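Local coordinates for protein exopolyphosphatase (Cytophaga hutchinsonii, PDB 3MDQ) that probably hydrolyses inorganic polyphosphate, releasing phosphate from chain ends, as a Ppx/GppA-family exopolyphosphatase of the actin-like ATPase clan, at residues Phe214-Leu217 against Ala218-Ile222; Asn245-Arg248 against Lys249-Val252; Ser254-Arg257 against Glu258-Ala261; Ile266-Arg269 against Ala270-Val273. One frame throughout, in Å; residues are numbered along the deposited sequence.

Interaction 1 of 4, residues Phe214-Leu217 against Ala218-Ile222; sequences FDTL and AEMNI
Thr216 turns CG2 anti to its backbone N, and Met220 (a selenomethionine) swings CG anti to its own carbonyl carbon (chi1 -72°) before bending at chi3, which brings the methyl CG2 of Thr216 to 3.9 Å from SE of Met220. The two side chains run obliquely to each other, one turn apart. Beneath them Met220 N donates to Thr216 O at 2.8 Å, and CG of Met220 rests 3.3 Å from that same carbonyl oxygen. The flanking turns repeat the i to i+4 pattern, with Ala218 N bonded to Phe214 O at 3.0 Å and Glu219 N to Asp215 O at 2.9 Å. All this is regular alpha-helix, in helix 212-225, which follows strand 206-210 of the six-stranded sheet in an actin-like domain. Its Leu217 and Met220 lean on helix 241-253, while Phe214 and Leu217 meet helix 267-286. The hydroxyl placed by Thr216's torsion lies beside the backbone N. There Thr216 OG1 is hydrogen-bonded to Arg269 NH1 and itself donates to a water at 3.0 Å; that water in turn donates to OE1 of Glu219, although Glu219 is modelled in two conformers and this link is therefore doubtful. Asn221, further on, gives ND2 to Tyr237 and Asp243.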
ATOM      1  N   PHE A 214       2.458  -6.737   2.552  1.00 11.71           N
ATOM      2  CA  PHE A 214       2.000  -8.023   2.062  1.00 10.40           C
ATOM      3  C   PHE A 214       2.944  -8.634   1.021  1.00  9.67           C
ATOM      4  O   PHE A 214       3.157  -9.839   1.028  1.00 10.05           O
ATOM      5  CB  PHE A 214       0.569  -7.884   1.539  1.00 10.57           C
ATOM      6  CG  PHE A 214      -0.478  -7.825   2.622  1.00  9.96           C
ATOM      7  CD1 PHE A 214      -0.889  -8.979   3.271  1.00  9.25           C
ATOM      8  CD2 PHE A 214      -1.096  -6.612   2.966  1.00 10.92           C
ATOM      9  CE1 PHE A 214      -1.842  -8.929   4.253  1.00 13.74           C
ATOM     10  CE2 PHE A 214      -2.072  -6.556   3.933  1.00 11.38           C
ATOM     11  CZ  PHE A 214      -2.462  -7.704   4.587  1.00 11.70           C
ATOM     12  N   ASP A 215       3.545  -7.820   0.162  1.00 10.71           N
ATOM     13  CA  ASP A 215       4.518  -8.321  -0.814  1.00 11.07           C
ATOM     14  C   ASP A 215       5.695  -8.930  -0.079  1.00  9.46           C
ATOM     15  O   ASP A 215       6.170 -10.013  -0.430  1.00 11.63           O
ATOM     16  CB  ASP A 215       5.046  -7.211  -1.735  1.00 15.25           C
ATOM     17  CG  ASP A 215       4.005  -6.645  -2.668  1.00 17.92           C
ATOM     18  OD1 ASP A 215       2.973  -7.276  -2.900  1.00 15.11           O
ATOM     19  OD2 ASP A 215       4.262  -5.524  -3.222  1.00 20.57           O
ATOM     20  N   THR A 216       6.154  -8.244   0.982  1.00 10.68           N
ATOM     21  CA  THR A 216       7.275  -8.776   1.772  1.00 11.69           C
ATOM     22  C   THR A 216       6.930 -10.096   2.476  1.00  8.91           C
ATOM     23  O   THR A 216       7.756 -11.030   2.517  1.00 11.12           O
ATOM     24  CB  THR A 216       7.832  -7.714   2.748  1.00 14.49           C
ATOM     25  OG1 THR A 216       8.525  -6.720   1.977  1.00 20.16           O
ATOM     26  CG2 THR A 216       8.822  -8.320   3.762  1.00 17.88           C
ATOM     27  N   LEU A 217       5.710 -10.221   3.005  1.00 10.42           N
ATOM     28  CA  LEU A 217       5.298 -11.460   3.642  1.00 10.71           C
ATOM     29  C   LEU A 217       5.320 -12.601   2.622  1.00  9.83           C
ATOM     30  O   LEU A 217       5.800 -13.697   2.919  1.00 11.30           O
ATOM     31  CB  LEU A 217       3.919 -11.364   4.304  1.00 12.22           C
ATOM     32  CG  LEU A 217       3.824 -10.331   5.448  1.00 13.81           C
ATOM     33  CD1 LEU A 217       2.369 -10.209   5.909  1.00 16.07           C
ATOM     34  CD2 LEU A 217       4.800 -10.751   6.589  1.00 16.65           C
ATOM     35  N   ALA A 218       4.795 -12.339   1.430  1.00  9.51           N
ATOM     36  CA  ALA A 218       4.833 -13.329   0.383  1.00 10.19           C
ATOM     37  C   ALA A 218       6.271 -13.731   0.048  1.00 12.30           C
ATOM     38  O   ALA A 218       6.586 -14.923  -0.050  1.00 10.15           O
ATOM     39  CB  ALA A 218       4.099 -12.839  -0.858  1.00 11.50           C
ATOM     40  N   GLU A 219       7.144 -12.744  -0.137  0.50 11.42           N
ATOM     41  CA  GLU A 219       8.519 -13.031  -0.503  0.50 10.69           C
ATOM     42  C   GLU A 219       9.234 -13.830   0.588  0.50 11.73           C
ATOM     43  O   GLU A 219       9.965 -14.752   0.282  0.50 11.29           O
ATOM     44  CB  GLU A 219       9.283 -11.744  -0.843  0.50 12.04           C
ATOM     45  CG  GLU A 219       8.862 -11.126  -2.181  0.50 13.57           C
ATOM     46  CD  GLU A 219       9.523  -9.775  -2.478  0.50 20.99           C
ATOM     47  OE1 GLU A 219      10.182  -9.201  -1.595  0.50 22.13           O
ATOM     48  OE2 GLU A 219       9.369  -9.283  -3.612  0.50 27.20           O
HETATM   49  N   MSE A 220       8.976 -13.502   1.857  1.00 10.60           N
HETATM   50  CA  MSE A 220       9.554 -14.254   2.987  1.00 11.69           C
HETATM   51  C   MSE A 220       9.073 -15.686   2.966  1.00 12.63           C
HETATM   52  O   MSE A 220       9.834 -16.592   3.227  1.00 13.08           O
HETATM   53  CB  MSE A 220       9.196 -13.607   4.328  1.00 11.69           C
HETATM   54  CG  MSE A 220       9.903 -12.328   4.596  1.00  9.25           C
HETATM   55 SE   MSE A 220       9.360 -11.374   6.157  0.75 12.78          SE
HETATM   56  CE  MSE A 220      10.216 -12.523   7.462  1.00 14.30           C
ATOM     57  N   ASN A 221       7.794 -15.900   2.651  1.00 11.07           N
ATOM     58  CA  ASN A 221       7.248 -17.231   2.668  1.00 10.76           C
ATOM     59  C   ASN A 221       7.799 -18.079   1.526  1.00 13.29           C
ATOM     60  O   ASN A 221       8.025 -19.281   1.675  1.00 13.35           O
ATOM     61  CB  ASN A 221       5.738 -17.194   2.574  1.00 10.45           C
ATOM     62  CG  ASN A 221       5.091 -18.447   3.165  1.00 13.73           C
ATOM     63  OD1 ASN A 221       5.384 -18.813   4.310  1.00 15.41           O
ATOM     64  ND2 ASN A 221       4.254 -19.121   2.363  1.00 14.11           N
ATOM     65  N   ILE A 222       7.971 -17.443   0.381  1.00 10.95           N
ATOM     66  CA  ILE A 222       8.579 -18.090  -0.781  1.00 10.78           C
ATOM     67  C   ILE A 222       9.984 -18.580  -0.440  1.00 14.49           C
ATOM     68  O   ILE A 222      10.346 -19.715  -0.715  1.00 11.86           O
ATOM     69  CB  ILE A 222       8.560 -17.134  -1.992  1.00 11.91           C
ATOM     70  CG1 ILE A 222       7.132 -17.019  -2.544  1.00 12.08           C
ATOM     71  CG2 ILE A 222       9.538 -17.572  -3.102  1.00 11.95           C
ATOM     72  CD1 ILE A 222       6.954 -15.782  -3.434  1.00 15.78           C
TER
HETATM   73  O   HOH W   1      10.647  -8.583   0.861  1.00 29.09           O

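Interaction 2 of 4, residues Asn245-Arg248 against Lys249-Val252; sequences NRLR and KQLV
Lys249, Gln250, Leu251 and Val252 each return their N-H to the carbonyl four residues back, from Asn245 O to Arg248 O; the last of these bonds, Val252 N to Arg248 O, spans 2.9 Å. Water-mediated links come next. One water accepts from Arg246 NH2 at 3.0 Å and donates to Gln250 OE1. A second accepts from Arg246 NE and donates to the same Gln250 OE1 at 2.7 Å, so one amide oxygen is joined to one edge of the arginine, in its plane, through a pair of bridges. Arg246 NH2 also donates to Asn221 on helix 212-225, and NH1 makes a salt bridge to Asp243. Direct polar and nonpolar contacts involve Arg248, whose chain bends at chi3 (67°) and folds back: NE donates to OD1 of Asn245, nearly straight at 175°, though Asn245 has two conformers and the bond is doubtful. Lys249 passes obliquely with CG over one guanidinium face, 4.0 Å from Arg248 NH2. With an alanine here, the Lys249 methylenes would probably lose the flat group they lie across, and Asn245, in this conformer, its N-H donor. Leu247 and Leu251 face inward against helix 212-225, Arg246 and Gln250 carry the waters, and the whole is an amphipathic alpha-helix on the flank of the domain.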
ATOM      1  N   ASN A 245       1.018 -17.152  10.608  0.50 11.09           N
ATOM      2  CA  ASN A 245       1.367 -17.168  12.036  0.50 10.76           C
ATOM      3  C   ASN A 245       2.854 -17.427  12.306  0.50 10.98           C
ATOM      4  O   ASN A 245       3.404 -16.916  13.288  0.50 11.03           O
ATOM      5  CB  ASN A 245       0.438 -18.114  12.791  0.50  9.67           C
ATOM      6  CG  ASN A 245      -0.957 -17.519  12.995  0.50 12.87           C
ATOM      7  OD1 ASN A 245      -1.123 -16.342  13.413  0.50 15.19           O
ATOM      8  ND2 ASN A 245      -1.969 -18.320  12.714  0.50 19.84           N
ATOM      9  N   ARG A 246       3.533 -18.177  11.442  1.00  9.81           N
ATOM     10  CA  ARG A 246       4.981 -18.312  11.551  1.00 10.45           C
ATOM     11  C   ARG A 246       5.668 -16.973  11.327  1.00 10.37           C
ATOM     12  O   ARG A 246       6.568 -16.589  12.105  1.00 11.63           O
ATOM     13  CB  ARG A 246       5.534 -19.338  10.550  1.00 12.68           C
ATOM     14  CG  ARG A 246       7.028 -19.659  10.730  1.00 16.56           C
ATOM     15  CD  ARG A 246       7.638 -20.330   9.494  1.00 18.33           C
ATOM     16  NE  ARG A 246       7.887 -19.373   8.406  1.00 23.21           N
ATOM     17  CZ  ARG A 246       7.144 -19.229   7.304  1.00 23.83           C
ATOM     18  NH1 ARG A 246       6.084 -19.990   7.055  1.00 23.11           N
ATOM     19  NH2 ARG A 246       7.492 -18.317   6.413  1.00 26.46           N
ATOM     20  N   LEU A 247       5.226 -16.252  10.303  1.00 10.00           N
ATOM     21  CA  LEU A 247       5.821 -14.962  10.006  1.00 10.55           C
ATOM     22  C   LEU A 247       5.526 -13.977  11.113  1.00 10.92           C
ATOM     23  O   LEU A 247       6.400 -13.180  11.469  1.00 11.28           O
ATOM     24  CB  LEU A 247       5.264 -14.424   8.685  1.00 10.80           C
ATOM     25  CG  LEU A 247       5.683 -15.190   7.426  1.00 11.43           C
ATOM     26  CD1 LEU A 247       4.767 -14.871   6.191  1.00 15.49           C
ATOM     27  CD2 LEU A 247       7.192 -14.909   7.163  1.00 16.56           C
ATOM     28  N   ARG A 248       4.324 -14.015  11.654  1.00 11.26           N
ATOM     29  CA  ARG A 248       3.930 -13.126  12.742  1.00 11.33           C
ATOM     30  C   ARG A 248       4.823 -13.359  13.960  1.00 11.64           C
ATOM     31  O   ARG A 248       5.362 -12.404  14.540  1.00 10.53           O
ATOM     32  CB  ARG A 248       2.461 -13.327  13.095  1.00 12.02           C
ATOM     33  CG  ARG A 248       1.993 -12.550  14.320  1.00 18.49           C
ATOM     34  CD  ARG A 248       0.547 -12.897  14.693  1.00 18.78           C
ATOM     35  NE  ARG A 248       0.380 -14.259  15.167  1.00 23.53           N
ATOM     36  CZ  ARG A 248       0.778 -14.721  16.352  1.00 31.00           C
ATOM     37  NH1 ARG A 248       1.373 -13.921  17.221  1.00 40.48           N
ATOM     38  NH2 ARG A 248       0.576 -15.994  16.668  1.00 42.18           N
ATOM     39  N   LYS A 249       5.004 -14.612  14.317  1.00 11.64           N
ATOM     40  CA  LYS A 249       5.798 -14.925  15.511  1.00 11.84           C
ATOM     41  C   LYS A 249       7.245 -14.458  15.284  1.00 11.62           C
ATOM     42  O   LYS A 249       7.873 -13.841  16.175  1.00 12.19           O
ATOM     43  CB  LYS A 249       5.726 -16.415  15.841  1.00 12.26           C
ATOM     44  CG  LYS A 249       4.442 -16.815  16.456  1.00 19.73           C
ATOM     45  CD  LYS A 249       4.407 -18.349  16.581  1.00 29.73           C
ATOM     46  CE  LYS A 249       3.159 -18.861  17.271  1.00 41.98           C
ATOM     47  NZ  LYS A 249       2.990 -20.336  17.040  1.00 40.67           N
ATOM     48  N   GLN A 250       7.763 -14.707  14.087  1.00 10.02           N
ATOM     49  CA  GLN A 250       9.139 -14.311  13.725  1.00 12.33           C
ATOM     50  C   GLN A 250       9.302 -12.785  13.819  1.00 11.25           C
ATOM     51  O   GLN A 250      10.224 -12.286  14.464  1.00 11.24           O
ATOM     52  CB  GLN A 250       9.511 -14.826  12.321  1.00 11.75           C
ATOM     53  CG  GLN A 250      10.822 -14.283  11.814  1.00 17.41           C
ATOM     54  CD  GLN A 250      11.116 -14.628  10.374  1.00 25.90           C
ATOM     55  OE1 GLN A 250      10.396 -15.412   9.753  1.00 23.62           O
ATOM     56  NE2 GLN A 250      12.171 -14.023   9.830  1.00 24.03           N
ATOM     57  N   LEU A 251       8.377 -12.035  13.230  1.00 10.89           N
ATOM     58  CA  LEU A 251       8.549 -10.589  13.185  1.00  9.61           C
ATOM     59  C   LEU A 251       8.263  -9.934  14.543  1.00  9.86           C
ATOM     60  O   LEU A 251       8.944  -8.983  14.900  1.00 11.14           O
ATOM     61  CB  LEU A 251       7.658 -10.013  12.079  1.00 10.79           C
ATOM     62  CG  LEU A 251       8.145 -10.357  10.688  1.00 11.21           C
ATOM     63  CD1 LEU A 251       7.045 -10.063   9.614  1.00 13.62           C
ATOM     64  CD2 LEU A 251       9.432  -9.612  10.319  1.00 15.52           C
ATOM     65  N   VAL A 252       7.294 -10.436  15.310  1.00 10.03           N
ATOM     66  CA  VAL A 252       7.049  -9.895  16.656  1.00  9.60           C
ATOM     67  C   VAL A 252       8.305 -10.097  17.547  1.00 11.90           C
ATOM     68  O   VAL A 252       8.624  -9.237  18.372  1.00 12.73           O
ATOM     69  CB  VAL A 252       5.774 -10.461  17.267  1.00 12.81           C
ATOM     70  CG1 VAL A 252       5.697 -10.177  18.783  1.00 17.83           C
ATOM     71  CG2 VAL A 252       4.585  -9.928  16.502  1.00 14.51           C
TER
HETATM   72  O   HOH W   2       9.970 -16.840   7.304  1.00 31.70           O
HETATM   73  O   HOH W   3      10.091 -18.033  10.164  1.00 39.80           O

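Interaction 3 of 4, residues Ser254-Arg257 against Glu258-Ala261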
ATOM      1  N   SER A 254      11.408 -10.181  16.501  1.00 10.19           N
ATOM      2  CA  SER A 254      12.542  -9.575  15.846  1.00 10.23           C
ATOM      3  C   SER A 254      12.887  -8.182  16.354  1.00 11.05           C
ATOM      4  O   SER A 254      12.025  -7.419  16.796  1.00 11.67           O
ATOM      5  CB  SER A 254      12.321  -9.535  14.310  1.00 10.03           C
ATOM      6  OG  SER A 254      11.386  -8.501  13.962  1.00 10.75           O
ATOM      7  N   THR A 255      14.173  -7.847  16.235  1.00 11.18           N
ATOM      8  CA  THR A 255      14.604  -6.477  16.372  1.00  9.99           C
ATOM      9  C   THR A 255      14.650  -5.765  15.024  1.00  9.69           C
ATOM     10  O   THR A 255      14.718  -6.391  13.979  1.00 10.98           O
ATOM     11  CB  THR A 255      15.992  -6.386  17.033  1.00 11.63           C
ATOM     12  OG1 THR A 255      16.944  -6.900  16.115  1.00 12.45           O
ATOM     13  CG2 THR A 255      16.049  -7.160  18.322  1.00 14.69           C
ATOM     14  N   ARG A 256      14.627  -4.441  15.069  1.00 10.98           N
ATOM     15  CA  ARG A 256      14.771  -3.638  13.865  1.00 11.77           C
ATOM     16  C   ARG A 256      16.031  -4.048  13.085  1.00 11.47           C
ATOM     17  O   ARG A 256      16.006  -4.219  11.865  1.00 11.64           O
ATOM     18  CB  ARG A 256      14.834  -2.139  14.203  1.00 12.32           C
ATOM     19  CG  ARG A 256      15.047  -1.267  12.993  1.00 17.75           C
ATOM     20  CD  ARG A 256      15.117   0.218  13.384  1.00 18.57           C
ATOM     21  NE  ARG A 256      15.564   1.007  12.244  1.00 20.46           N
ATOM     22  CZ  ARG A 256      16.816   1.363  12.001  1.00 19.71           C
ATOM     23  NH1 ARG A 256      17.803   1.010  12.824  1.00 22.45           N
ATOM     24  NH2 ARG A 256      17.075   2.070  10.914  1.00 30.18           N
ATOM     25  N   ARG A 257      17.146  -4.186  13.793  0.50 12.06           N
ATOM     26  CA  ARG A 257      18.402  -4.552  13.145  0.50 12.12           C
ATOM     27  C   ARG A 257      18.308  -5.887  12.425  0.50 11.82           C
ATOM     28  O   ARG A 257      18.809  -6.031  11.313  0.50 13.10           O
ATOM     29  CB  ARG A 257      19.525  -4.578  14.183  0.50 12.33           C
ATOM     30  CG  ARG A 257      20.877  -4.887  13.604  0.50 15.16           C
ATOM     31  CD  ARG A 257      21.275  -3.881  12.566  0.50 19.14           C
ATOM     32  NE  ARG A 257      21.355  -2.518  13.075  0.50 15.95           N
ATOM     33  CZ  ARG A 257      21.727  -1.493  12.320  0.50 21.44           C
ATOM     34  NH1 ARG A 257      22.040  -1.715  11.049  0.50 23.92           N
ATOM     35  NH2 ARG A 257      21.786  -0.266  12.826  0.50 28.60           N
ATOM     36  N   GLU A 258      17.654  -6.871  13.033  1.00 11.42           N
ATOM     37  CA  GLU A 258      17.443  -8.180  12.382  1.00 12.05           C
ATOM     38  C   GLU A 258      16.583  -8.035  11.132  1.00 14.12           C
ATOM     39  O   GLU A 258      16.838  -8.665  10.109  1.00 15.28           O
ATOM     40  CB  GLU A 258      16.784  -9.166  13.314  1.00 12.45           C
ATOM     41  CG  GLU A 258      17.727  -9.621  14.425  1.00 14.01           C
ATOM     42  CD  GLU A 258      17.065 -10.396  15.539  1.00 18.14           C
ATOM     43  OE1 GLU A 258      15.835 -10.289  15.783  1.00 15.89           O
ATOM     44  OE2 GLU A 258      17.833 -11.083  16.247  1.00 26.42           O
ATOM     45  N   ARG A 259      15.553  -7.207  11.198  1.00 11.84           N
ATOM     46  CA  ARG A 259      14.654  -7.047  10.039  1.00 11.37           C
ATOM     47  C   ARG A 259      15.338  -6.379   8.847  1.00 11.88           C
ATOM     48  O   ARG A 259      15.050  -6.704   7.673  1.00 15.77           O
ATOM     49  CB  ARG A 259      13.401  -6.296  10.476  1.00 11.24           C
ATOM     50  CG  ARG A 259      12.533  -7.086  11.419  1.00  9.98           C
ATOM     51  CD  ARG A 259      11.164  -6.439  11.573  1.00 10.79           C
ATOM     52  NE  ARG A 259      11.160  -5.048  12.042  1.00 10.30           N
ATOM     53  CZ  ARG A 259      11.271  -4.671  13.308  1.00 12.40           C
ATOM     54  NH1 ARG A 259      11.474  -5.569  14.293  1.00 10.35           N
ATOM     55  NH2 ARG A 259      11.176  -3.401  13.617  1.00 11.83           N
ATOM     56  N   LEU A 260      16.263  -5.476   9.132  1.00 11.67           N
ATOM     57  CA  LEU A 260      16.998  -4.799   8.063  1.00 14.36           C
ATOM     58  C   LEU A 260      17.749  -5.818   7.215  1.00 18.19           C
ATOM     59  O   LEU A 260      18.079  -5.523   6.071  1.00 20.49           O
ATOM     60  CB  LEU A 260      17.939  -3.743   8.635  1.00 12.98           C
ATOM     61  CG  LEU A 260      17.284  -2.515   9.265  1.00 13.77           C
ATOM     62  CD1 LEU A 260      18.340  -1.640   9.980  1.00 17.06           C
ATOM     63  CD2 LEU A 260      16.517  -1.676   8.228  1.00 19.41           C
ATOM     64  N   ALA A 261      18.016  -7.005   7.755  1.00 18.64           N
ATOM     65  CA  ALA A 261      18.745  -8.058   7.025  1.00 21.10           C
ATOM     66  C   ALA A 261      17.862  -8.999   6.205  1.00 21.99           C
ATOM     67  O   ALA A 261      18.374  -9.855   5.473  1.00 22.24           O
ATOM     68  CB  ALA A 261      19.565  -8.867   8.010  1.00 21.23           C
TER
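Extended at Ser254 and Thr255, the backbone then winds into the short helix 256-260, where Arg259 N bonds to Thr255 O and Leu260 N to Arg256 O, both at 3.0 Å. The start of this helix is closed by a capping box. Thr255 at the N-cap holds OG1 between its backbone N and carbonyl carbon (chi1 69°), from where it accepts from Glu258 N at 3.2 Å. In return Thr255 N donates to OE1 of Glu258 at 3.0 Å, reaching that oxygen from above the carboxylate plane, 40° out of it. Arg259 bends at chi3 and doubles back along the preceding turn: its NH1 donates to OG of Ser254 at 3.0 Å, nearly in the guanidinium plane, while Arg256 CA lies over one face near the rim. The hydroxyl of Ser254 is also bonded to Leu251 O, which ties it to the end of helix 241-253. A leucine in place of Arg259 would probably leave Ser254 OG and the Ala270 carbonyl without the donors that NH1 and NE supply. Farther along, CD1 of Leu260 sits over one face of the Arg256 guanidinium, 3.9 Å from its CZ. That guanidinium reaches Asp271 and Glu267 by salt bridges, and Arg259 and Leu260 pack on helix 267-286, so this short helix lies between helices 241-253 and 267-286.

Interaction 4 of 4, residues Ile266-Arg269 against Ala270-Val273; sequences IELR and ADMV. With SO4 (sulfate ion), chain E; SO4 (sulfate ion), chain F.
The N-terminal turn of helix 267-286 begins with Ile266 at the N-cap, whose O accepts from Ala270 N at 2.9 Å, and it carries Arg269 to a site holding two sulfates. Arg269 has CG anti to the backbone N (chi1 -166°) and bends at chi3, which lays its guanidinium edge toward both anions while CG1 of Ile266 covers the centre of one face, 4.1 Å above the plane. Arg269 NE donates to O3 of the chain E sulfate at 2.8 Å and Arg269 NH2 to its O4 at 2.9 Å. Arg269 NH2 also donates to O1 of the chain F sulfate at 3.0 Å. A weak bond runs from NH1 to the same O1. The sulfates, probably from the crystallisation liquor, are also bound by Asn14 and Thr15, at the turn between strands 5-11 and 15-24, and by Lys35 on strand 27-37, consistent with a phosphate-binding cleft as in actin-like ATPase folds. On another side of the helix, Glu267 OE2 and Asp271 OD2 lie only 2.8 Å apart, their carboxylates crossing at 83°; like charges so close would probably repel, and Arg256, salt-bridged to both, is likely to offset this. The helical bonding falters next: Asp271 N still reaches Glu267 O at 3.0 Å, but Val273 N meets Arg269 O at 127°, a weak bond.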
ATOM      1  N   ILE A 266      13.012  -3.123   2.876  1.00 20.00           N
ATOM      2  CA  ILE A 266      13.602  -1.784   2.882  1.00 19.26           C
ATOM      3  C   ILE A 266      13.480  -1.132   4.275  1.00 19.05           C
ATOM      4  O   ILE A 266      12.601  -1.493   5.061  1.00 17.47           O
ATOM      5  CB  ILE A 266      12.982  -0.891   1.768  1.00 21.66           C
ATOM      6  CG1 ILE A 266      11.488  -0.655   1.969  1.00 25.48           C
ATOM      7  CG2 ILE A 266      13.245  -1.526   0.355  1.00 24.22           C
ATOM      8  CD1 ILE A 266      10.860   0.214   0.836  1.00 33.09           C
ATOM      9  N   GLU A 267      14.365  -0.176   4.577  1.00 15.52           N
ATOM     10  CA  GLU A 267      14.429   0.432   5.920  1.00 18.00           C
ATOM     11  C   GLU A 267      13.084   0.924   6.471  1.00 14.93           C
ATOM     12  O   GLU A 267      12.710   0.613   7.607  1.00 14.04           O
ATOM     13  CB  GLU A 267      15.421   1.591   5.964  1.00 20.09           C
ATOM     14  CG  GLU A 267      15.821   1.979   7.422  1.00 24.87           C
ATOM     15  CD  GLU A 267      15.021   3.126   8.043  1.00 40.55           C
ATOM     16  OE1 GLU A 267      14.308   3.835   7.302  1.00 40.87           O
ATOM     17  OE2 GLU A 267      15.123   3.344   9.290  1.00 42.48           O
ATOM     18  N   LEU A 268      12.320   1.676   5.688  1.00 15.04           N
ATOM     19  CA  LEU A 268      11.078   2.225   6.223  1.00 13.25           C
ATOM     20  C   LEU A 268      10.054   1.134   6.510  1.00 11.56           C
ATOM     21  O   LEU A 268       9.286   1.215   7.472  1.00 14.48           O
ATOM     22  CB  LEU A 268      10.487   3.283   5.273  1.00 14.21           C
ATOM     23  CG  LEU A 268      11.304   4.586   5.216  1.00 16.49           C
ATOM     24  CD1 LEU A 268      10.806   5.442   4.033  1.00 25.21           C
ATOM     25  CD2 LEU A 268      11.243   5.392   6.521  1.00 22.18           C
ATOM     26  N   ARG A 269      10.066   0.094   5.700  1.00 11.37           N
ATOM     27  CA  ARG A 269       9.204  -1.061   5.975  1.00 14.60           C
ATOM     28  C   ARG A 269       9.691  -1.855   7.198  1.00 13.03           C
ATOM     29  O   ARG A 269       8.878  -2.221   8.039  1.00 13.38           O
ATOM     30  CB  ARG A 269       9.078  -1.929   4.756  1.00 15.52           C
ATOM     31  CG  ARG A 269       7.928  -2.980   4.858  1.00 16.47           C
ATOM     32  CD  ARG A 269       7.857  -3.776   3.576  1.00 15.82           C
ATOM     33  NE  ARG A 269       7.666  -2.847   2.482  1.00 15.26           N
ATOM     34  CZ  ARG A 269       8.090  -3.012   1.239  1.00 21.47           C
ATOM     35  NH1 ARG A 269       8.724  -4.118   0.835  1.00 25.20           N
ATOM     36  NH2 ARG A 269       7.854  -2.051   0.369  1.00 21.05           N
ATOM     37  N   ALA A 270      10.985  -2.076   7.337  1.00 12.49           N
ATOM     38  CA  ALA A 270      11.516  -2.684   8.561  1.00 10.69           C
ATOM     39  C   ALA A 270      11.042  -1.944   9.802  1.00  9.83           C
ATOM     40  O   ALA A 270      10.706  -2.572  10.812  1.00 11.68           O
ATOM     41  CB  ALA A 270      13.045  -2.735   8.530  1.00 12.12           C
ATOM     42  N   ASP A 271      10.991  -0.625   9.731  1.00  9.60           N
ATOM     43  CA  ASP A 271      10.565   0.153  10.879  1.00 11.65           C
ATOM     44  C   ASP A 271       9.115  -0.083  11.296  1.00 11.75           C
ATOM     45  O   ASP A 271       8.823  -0.094  12.500  1.00 13.30           O
ATOM     46  CB  ASP A 271      10.736   1.632  10.638  1.00 13.11           C
ATOM     47  CG  ASP A 271      12.180   2.054  10.491  1.00 19.83           C
ATOM     48  OD1 ASP A 271      13.077   1.319  10.948  1.00 20.03           O
ATOM     49  OD2 ASP A 271      12.380   3.149   9.890  1.00 19.70           O
HETATM   50  N   MSE A 272       8.216  -0.262  10.327  0.50 11.11           N
HETATM   51  CA  MSE A 272       6.787  -0.354  10.629  0.50 12.34           C
HETATM   52  C   MSE A 272       6.173  -1.756  10.518  0.50 12.99           C
HETATM   53  O   MSE A 272       5.007  -1.942  10.898  0.50 11.11           O
HETATM   54  CB  MSE A 272       6.009   0.583   9.711  0.50 13.85           C
HETATM   55  CG  MSE A 272       6.146   0.252   8.272  0.50 12.14           C
HETATM   56 SE   MSE A 272       4.772   1.238   7.340  0.25 15.75          SE
HETATM   57  CE  MSE A 272       3.437  -0.200   7.205  0.50 15.34           C
ATOM     58  N   VAL A 273       6.923  -2.739  10.015  1.00 11.99           N
ATOM     59  CA  VAL A 273       6.331  -4.038   9.678  1.00 10.45           C
ATOM     60  C   VAL A 273       5.746  -4.784  10.870  1.00 10.18           C
ATOM     61  O   VAL A 273       4.794  -5.540  10.684  1.00 10.38           O
ATOM     62  CB  VAL A 273       7.296  -4.900   8.831  1.00 12.61           C
ATOM     63  CG1 VAL A 273       8.420  -5.469   9.675  1.00 11.58           C
ATOM     64  CG2 VAL A 273       6.528  -5.988   8.075  1.00 13.51           C
TER
HETATM   65  S   SO4 E 318       6.169   0.565   2.327  0.70 15.71           S
HETATM   66  O1  SO4 E 318       7.157   0.933   3.392  0.70 15.77           O
HETATM   67  O2  SO4 E 318       4.966   1.357   2.281  0.70 14.48           O
HETATM   68  O3  SO4 E 318       5.693  -0.823   2.630  0.70 12.34           O
HETATM   69  O4  SO4 E 318       6.767   0.576   0.981  0.70 15.71           O
HETATM   70  S   SO4 F 319       7.119  -3.416  -3.112  0.70 28.64           S
HETATM   71  O1  SO4 F 319       8.347  -3.123  -2.365  0.70 35.68           O
HETATM   72  O2  SO4 F 319       6.167  -2.335  -2.882  0.70 29.55           O
HETATM   73  O3  SO4 F 319       6.582  -4.682  -2.627  0.70 27.78           O
HETATM   74  O4  SO4 F 319       7.417  -3.508  -4.546  0.70 37.37           O

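The four contacts follow one another along the chain, each within a single continuous stretch; none nests in or crosses another, and none closes a long loop. Residues 214-222 sit on the helix after strand 206-210. Past the edge strand 236-240 comes interaction 2, on helix 241-253, which packs on interaction 1 through Leu247 and Met220. Interaction 3 follows at once in the chain and touches interaction 2 where Leu251 meets Arg259, though it stays about 7 Å at nearest atoms from interaction 1. Interaction 4 then opens helix 267-286, joined to interaction 3 by the Arg256-Asp271 salt bridge and the Arg259-Ala270 hydrogen bond, and to interaction 1 through Thr216 and Arg269. Together they link four helices, with interaction 4 reaching the sulfates.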